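Histidine triad (HIT) protein (Marinobacter aquaeolei, PDB 3OHE) probably acts as a hydrolase of the histidine triad (HIT) family, and binds calcium ions in the crystal. Local coordinates at residues A[9-23]-A[26-40]. Sequence-based numbering, arbitrary orientation. Where two conformers were deposited one is given.
Sequences LAADTHKLGESRLCD and LMNDNTWPWVILVPR. With CA (calcium ion), chain C.
Leu-26 pairs with His-14 through two backbone hydrogen bonds, N to His-14 O at 2.8 Å and O from His-14 N at 2.9 Å, fixing the antiparallel register of strands 13-18 and 22-27. Its CB packs against CD1 of Leu-16, 3.8 Å away. Met-27, a selenomethionine, forms a non-hydrogen-bonded pair with Thr-13, whose carbonyl, with that of Ala-10 and three waters, binds a calcium ion. The bent Met-27 chain lays CG over the centre of the Trp-34 ring and leaves SE 3.6 Å from Asp-12 O. Asn-28 extends the pairing by donating its N to Asp-12 O. With CG anti to the backbone N (chi1 -165°), its amide lies close to the His-14 imidazole, planes 65° apart; one water joins ND2 to His-14 NE2, another to Ala-11 O. OD1 accepts a bond from Tyr-117 N.

Beyond loop 28-33, Val-35 meets Leu-16 CD1 through CG2, and Leu-37 CB lies 4.0 Å from Cys-22 SG. Val-38 exchanges two backbone bonds with Asp-23, while its CG2 meets Leu-9 CD1 tip to tip; Pro-39 rests against Cys-22 SG and Leu-21. Arg-40 N donates a hydrogen bond to Leu-21 O, and a bend at chi3 carries the guanidinium back over loop 19-21. There NH2 bonds Ser-19 O at 2.9 Å, almost straight at 176°, and NH1 forms a salt bridge to Asp-23 OD1 at 3.0 Å, both partners in the guanidinium plane. These bonds hold the group flat over the Leu-21 carbonyl carbon.

Two consecutive hairpins sharing strand 22-27 supply three neighbouring strands at one edge of the five-stranded antiparallel sheet of the HIT domain: strand 13-18 is outermost, strand 34-39 lies next to 92-97, helix 119-135 covers Leu-16 and Leu-26, and helix 52-72 touches Cys-22 and Val-35.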
# COMPACT_ATOMS: atom_id res chain seq x y z
N LEU A 9 -4.22 -17.57 -0.04
CA LEU A 9 -4.77 -16.68 0.99
C LEU A 9 -5.49 -17.50 2.05
O LEU A 9 -5.30 -17.27 3.24
CB LEU A 9 -5.70 -15.62 0.39
CG LEU A 9 -5.00 -14.56 -0.46
CD1 LEU A 9 -6.00 -13.63 -1.14
CD2 LEU A 9 -3.97 -13.79 0.33
N ALA A 10 -6.29 -18.49 1.63
CA ALA A 10 -6.96 -19.36 2.58
C ALA A 10 -5.98 -20.11 3.48
O ALA A 10 -6.15 -20.17 4.71
CB ALA A 10 -7.85 -20.34 1.83
N ALA A 11 -4.92 -20.64 2.88
CA ALA A 11 -3.91 -21.40 3.62
C ALA A 11 -3.13 -20.57 4.65
O ALA A 11 -2.75 -21.07 5.71
CB ALA A 11 -2.95 -22.07 2.66
N ASP A 12 -2.90 -19.30 4.34
CA ASP A 12 -1.99 -18.43 5.09
C ASP A 12 -2.72 -17.61 6.15
O ASP A 12 -2.05 -16.85 6.89
CB ASP A 12 -1.26 -17.47 4.14
CG ASP A 12 -0.16 -18.12 3.34
OD1 ASP A 12 0.17 -19.30 3.59
OD2 ASP A 12 0.38 -17.40 2.45
N THR A 13 -4.05 -17.74 6.24
CA THR A 13 -4.86 -16.86 7.10
C THR A 13 -5.92 -17.62 7.87
O THR A 13 -6.24 -18.80 7.59
CB THR A 13 -5.57 -15.77 6.26
OG1 THR A 13 -6.58 -16.40 5.46
CG2 THR A 13 -4.66 -14.93 5.42
N HIS A 14 -6.45 -16.94 8.88
CA HIS A 14 -7.69 -17.33 9.57
C HIS A 14 -8.77 -16.29 9.28
O HIS A 14 -8.48 -15.11 9.25
CB HIS A 14 -7.46 -17.41 11.07
CG HIS A 14 -6.49 -18.47 11.46
ND1 HIS A 14 -6.69 -19.81 11.18
CD2 HIS A 14 -5.30 -18.39 12.11
CE1 HIS A 14 -5.67 -20.50 11.67
NE2 HIS A 14 -4.83 -19.67 12.25
N LYS A 15 -10.00 -16.71 9.04
CA LYS A 15 -11.06 -15.77 8.72
C LYS A 15 -11.60 -15.07 9.99
O LYS A 15 -12.12 -15.73 10.90
CB LYS A 15 -12.20 -16.44 7.95
CG LYS A 15 -13.26 -15.46 7.40
CD LYS A 15 -14.48 -16.18 6.85
CE LYS A 15 -15.57 -15.20 6.40
NZ LYS A 15 -16.90 -15.87 6.16
N LEU A 16 -11.52 -13.75 10.01
CA LEU A 16 -12.01 -12.94 11.12
C LEU A 16 -13.48 -12.55 10.97
O LEU A 16 -14.20 -12.43 11.98
CB LEU A 16 -11.19 -11.66 11.23
CG LEU A 16 -9.73 -11.85 11.62
CD1 LEU A 16 -8.91 -10.58 11.27
CD2 LEU A 16 -9.63 -12.18 13.13
N GLY A 17 -13.93 -12.32 9.74
CA GLY A 17 -15.29 -11.86 9.50
C GLY A 17 -15.42 -11.32 8.10
O GLY A 17 -14.57 -11.62 7.22
N GLU A 18 -16.49 -10.56 7.89
CA GLU A 18 -16.84 -10.03 6.58
C GLU A 18 -17.22 -8.56 6.72
O GLU A 18 -18.10 -8.22 7.52
CB GLU A 18 -18.07 -10.76 6.01
CG GLU A 18 -17.88 -12.24 5.86
CD GLU A 18 -19.13 -13.02 5.47
OE1 GLU A 18 -20.25 -12.50 5.65
OE2 GLU A 18 -18.94 -14.16 5.01
N SER A 19 -16.63 -7.72 5.90
CA SER A 19 -17.13 -6.37 5.73
C SER A 19 -18.17 -6.38 4.59
O SER A 19 -18.43 -7.43 3.98
CB SER A 19 -16.00 -5.43 5.39
OG SER A 19 -15.41 -5.79 4.16
N ARG A 20 -18.73 -5.23 4.27
CA ARG A 20 -19.69 -5.14 3.18
C ARG A 20 -19.08 -5.65 1.88
O ARG A 20 -19.72 -6.44 1.17
CB ARG A 20 -20.21 -3.72 3.03
CG ARG A 20 -21.49 -3.63 2.19
CD ARG A 20 -22.10 -2.25 2.16
NE ARG A 20 -22.48 -1.86 3.52
CZ ARG A 20 -23.01 -0.68 3.84
NH1 ARG A 20 -23.20 0.23 2.90
NH2 ARG A 20 -23.28 -0.40 5.11
N LEU A 21 -17.84 -5.27 1.59
CA LEU A 21 -17.20 -5.65 0.34
C LEU A 21 -16.21 -6.83 0.43
O LEU A 21 -15.98 -7.48 -0.59
CB LEU A 21 -16.47 -4.41 -0.22
CG LEU A 21 -15.69 -4.56 -1.53
CD1 LEU A 21 -16.64 -4.90 -2.67
CD2 LEU A 21 -14.90 -3.28 -1.81
N CYS A 22 -15.62 -7.05 1.61
CA CYS A 22 -14.41 -7.87 1.71
C CYS A 22 -14.49 -9.01 2.70
O CYS A 22 -15.14 -8.92 3.76
CB CYS A 22 -13.21 -7.02 2.15
SG CYS A 22 -12.81 -5.63 1.07
N ASP A 23 -13.76 -10.08 2.40
CA ASP A 23 -13.38 -11.00 3.45
C ASP A 23 -12.27 -10.38 4.28
O ASP A 23 -11.32 -9.79 3.74
CB ASP A 23 -12.92 -12.35 2.85
CG ASP A 23 -14.08 -13.21 2.35
OD1 ASP A 23 -15.27 -12.91 2.60
OD2 ASP A 23 -13.78 -14.27 1.71
N LEU A 26 -7.07 -12.74 9.03
CA LEU A 26 -5.92 -12.59 9.89
C LEU A 26 -4.73 -13.31 9.27
O LEU A 26 -4.79 -14.53 9.08
CB LEU A 26 -6.20 -13.23 11.24
CG LEU A 26 -5.11 -13.15 12.32
CD1 LEU A 26 -4.92 -11.68 12.76
CD2 LEU A 26 -5.49 -14.08 13.49
N MSE A 27 -3.67 -12.61 8.94
CA MSE A 27 -2.44 -13.28 8.48
C MSE A 27 -1.93 -14.13 9.63
O MSE A 27 -1.79 -13.63 10.73
CB MSE A 27 -1.38 -12.26 8.02
CG MSE A 27 -0.15 -12.92 7.45
SE MSE A 27 -0.47 -13.86 5.77
CE MSE A 27 0.09 -12.44 4.61
N ASN A 28 -1.68 -15.42 9.35
CA ASN A 28 -1.34 -16.37 10.41
C ASN A 28 0.13 -16.32 10.83
O ASN A 28 0.84 -17.33 10.77
CB ASN A 28 -1.75 -17.80 10.01
CG ASN A 28 -1.76 -18.73 11.19
OD1 ASN A 28 -1.88 -18.30 12.35
ND2 ASN A 28 -1.61 -20.01 10.91
N ASP A 29 0.55 -15.13 11.20
CA ASP A 29 1.87 -14.82 11.73
C ASP A 29 1.64 -13.87 12.88
O ASP A 29 1.28 -12.71 12.67
CB ASP A 29 2.78 -14.21 10.65
CG ASP A 29 4.21 -13.97 11.16
OD1 ASP A 29 4.48 -14.28 12.36
OD2 ASP A 29 5.02 -13.43 10.37
N ASN A 30 1.84 -14.36 14.11
CA ASN A 30 1.53 -13.58 15.29
C ASN A 30 2.64 -12.59 15.65
O ASN A 30 2.56 -11.89 16.66
CB ASN A 30 1.13 -14.45 16.48
CG ASN A 30 2.30 -15.20 17.08
OD1 ASN A 30 3.45 -14.90 16.79
ND2 ASN A 30 2.00 -16.17 17.96
N THR A 31 3.67 -12.51 14.80
CA THR A 31 4.79 -11.59 15.01
C THR A 31 4.34 -10.11 14.94
O THR A 31 4.90 -9.27 15.64
CB THR A 31 5.92 -11.88 14.00
OG1 THR A 31 6.27 -13.26 14.11
CG2 THR A 31 7.20 -11.02 14.26
N TRP A 32 3.34 -9.81 14.11
CA TRP A 32 2.76 -8.47 13.97
C TRP A 32 1.25 -8.61 13.85
O TRP A 32 0.81 -9.58 13.25
CB TRP A 32 3.24 -7.70 12.71
CG TRP A 32 4.68 -7.55 12.56
CD1 TRP A 32 5.47 -6.53 13.03
CD2 TRP A 32 5.57 -8.47 11.95
NE1 TRP A 32 6.77 -6.76 12.72
CE2 TRP A 32 6.88 -7.93 12.07
CE3 TRP A 32 5.38 -9.67 11.24
CZ2 TRP A 32 7.98 -8.57 11.56
CZ3 TRP A 32 6.45 -10.29 10.76
CH2 TRP A 32 7.77 -9.73 10.91
N PRO A 33 0.45 -7.63 14.33
CA PRO A 33 -0.99 -7.60 14.03
C PRO A 33 -1.18 -7.28 12.56
O PRO A 33 -0.79 -6.19 12.11
CB PRO A 33 -1.51 -6.48 14.96
CG PRO A 33 -0.42 -6.26 16.00
CD PRO A 33 0.84 -6.52 15.25
N TRP A 34 -1.73 -8.22 11.81
CA TRP A 34 -1.69 -8.16 10.34
C TRP A 34 -3.01 -8.70 9.81
O TRP A 34 -3.32 -9.89 9.96
CB TRP A 34 -0.47 -8.96 9.88
CG TRP A 34 -0.18 -9.03 8.42
CD1 TRP A 34 -0.94 -8.66 7.37
CD2 TRP A 34 1.02 -9.57 7.88
NE1 TRP A 34 -0.27 -8.93 6.19
CE2 TRP A 34 0.94 -9.51 6.49
CE3 TRP A 34 2.15 -10.15 8.46
CZ2 TRP A 34 1.98 -9.99 5.68
CZ3 TRP A 34 3.16 -10.60 7.66
CH2 TRP A 34 3.08 -10.52 6.29
N VAL A 35 -3.80 -7.80 9.23
CA VAL A 35 -5.14 -8.11 8.72
C VAL A 35 -5.18 -7.79 7.22
O VAL A 35 -4.66 -6.73 6.79
CB VAL A 35 -6.21 -7.33 9.49
CG1 VAL A 35 -7.60 -7.50 8.87
CG2 VAL A 35 -6.22 -7.76 10.97
N ILE A 36 -5.85 -8.66 6.46
CA ILE A 36 -5.94 -8.55 5.02
C ILE A 36 -7.40 -8.35 4.66
O ILE A 36 -8.26 -9.07 5.16
CB ILE A 36 -5.35 -9.81 4.37
CG1 ILE A 36 -3.87 -9.98 4.80
CG2 ILE A 36 -5.46 -9.75 2.85
CD1 ILE A 36 -3.23 -11.23 4.29
N LEU A 37 -7.67 -7.36 3.79
CA LEU A 37 -8.99 -7.20 3.17
C LEU A 37 -8.96 -7.75 1.77
O LEU A 37 -8.10 -7.35 0.98
CB LEU A 37 -9.41 -5.72 3.12
CG LEU A 37 -9.67 -5.03 4.44
CD1 LEU A 37 -10.05 -3.56 4.18
CD2 LEU A 37 -10.76 -5.75 5.22
N VAL A 38 -9.86 -8.67 1.47
CA VAL A 38 -9.95 -9.28 0.13
C VAL A 38 -11.33 -8.93 -0.45
O VAL A 38 -12.34 -9.52 -0.06
CB VAL A 38 -9.78 -10.78 0.14
CG1 VAL A 38 -9.65 -11.29 -1.31
CG2 VAL A 38 -8.56 -11.22 0.99
N PRO A 39 -11.39 -7.97 -1.41
CA PRO A 39 -12.68 -7.64 -2.00
C PRO A 39 -13.26 -8.87 -2.72
O PRO A 39 -12.55 -9.55 -3.47
CB PRO A 39 -12.34 -6.54 -3.02
CG PRO A 39 -11.07 -6.00 -2.57
CD PRO A 39 -10.31 -7.09 -1.89
N ARG A 40 -14.54 -9.14 -2.46
CA ARG A 40 -15.20 -10.33 -3.01
C ARG A 40 -15.70 -10.04 -4.43
O ARG A 40 -16.90 -10.03 -4.71
CB ARG A 40 -16.36 -10.77 -2.13
CG ARG A 40 -15.93 -11.32 -0.77
CD ARG A 40 -17.12 -11.93 -0.04
NE ARG A 40 -18.04 -10.87 0.30
CZ ARG A 40 -17.91 -10.12 1.40
NH1 ARG A 40 -17.05 -10.47 2.35
NH2 ARG A 40 -18.66 -9.07 1.61
CA CA C . -7.86 -20.29 6.43
O HOH W 1 -1.05 -20.77 8.04
O HOH W 2 -8.92 -17.92 5.84
O HOH W 3 -2.73 -21.21 13.48
O HOH W 4 -8.18 -20.99 8.86
O HOH W 5 -8.09 -22.39 5.41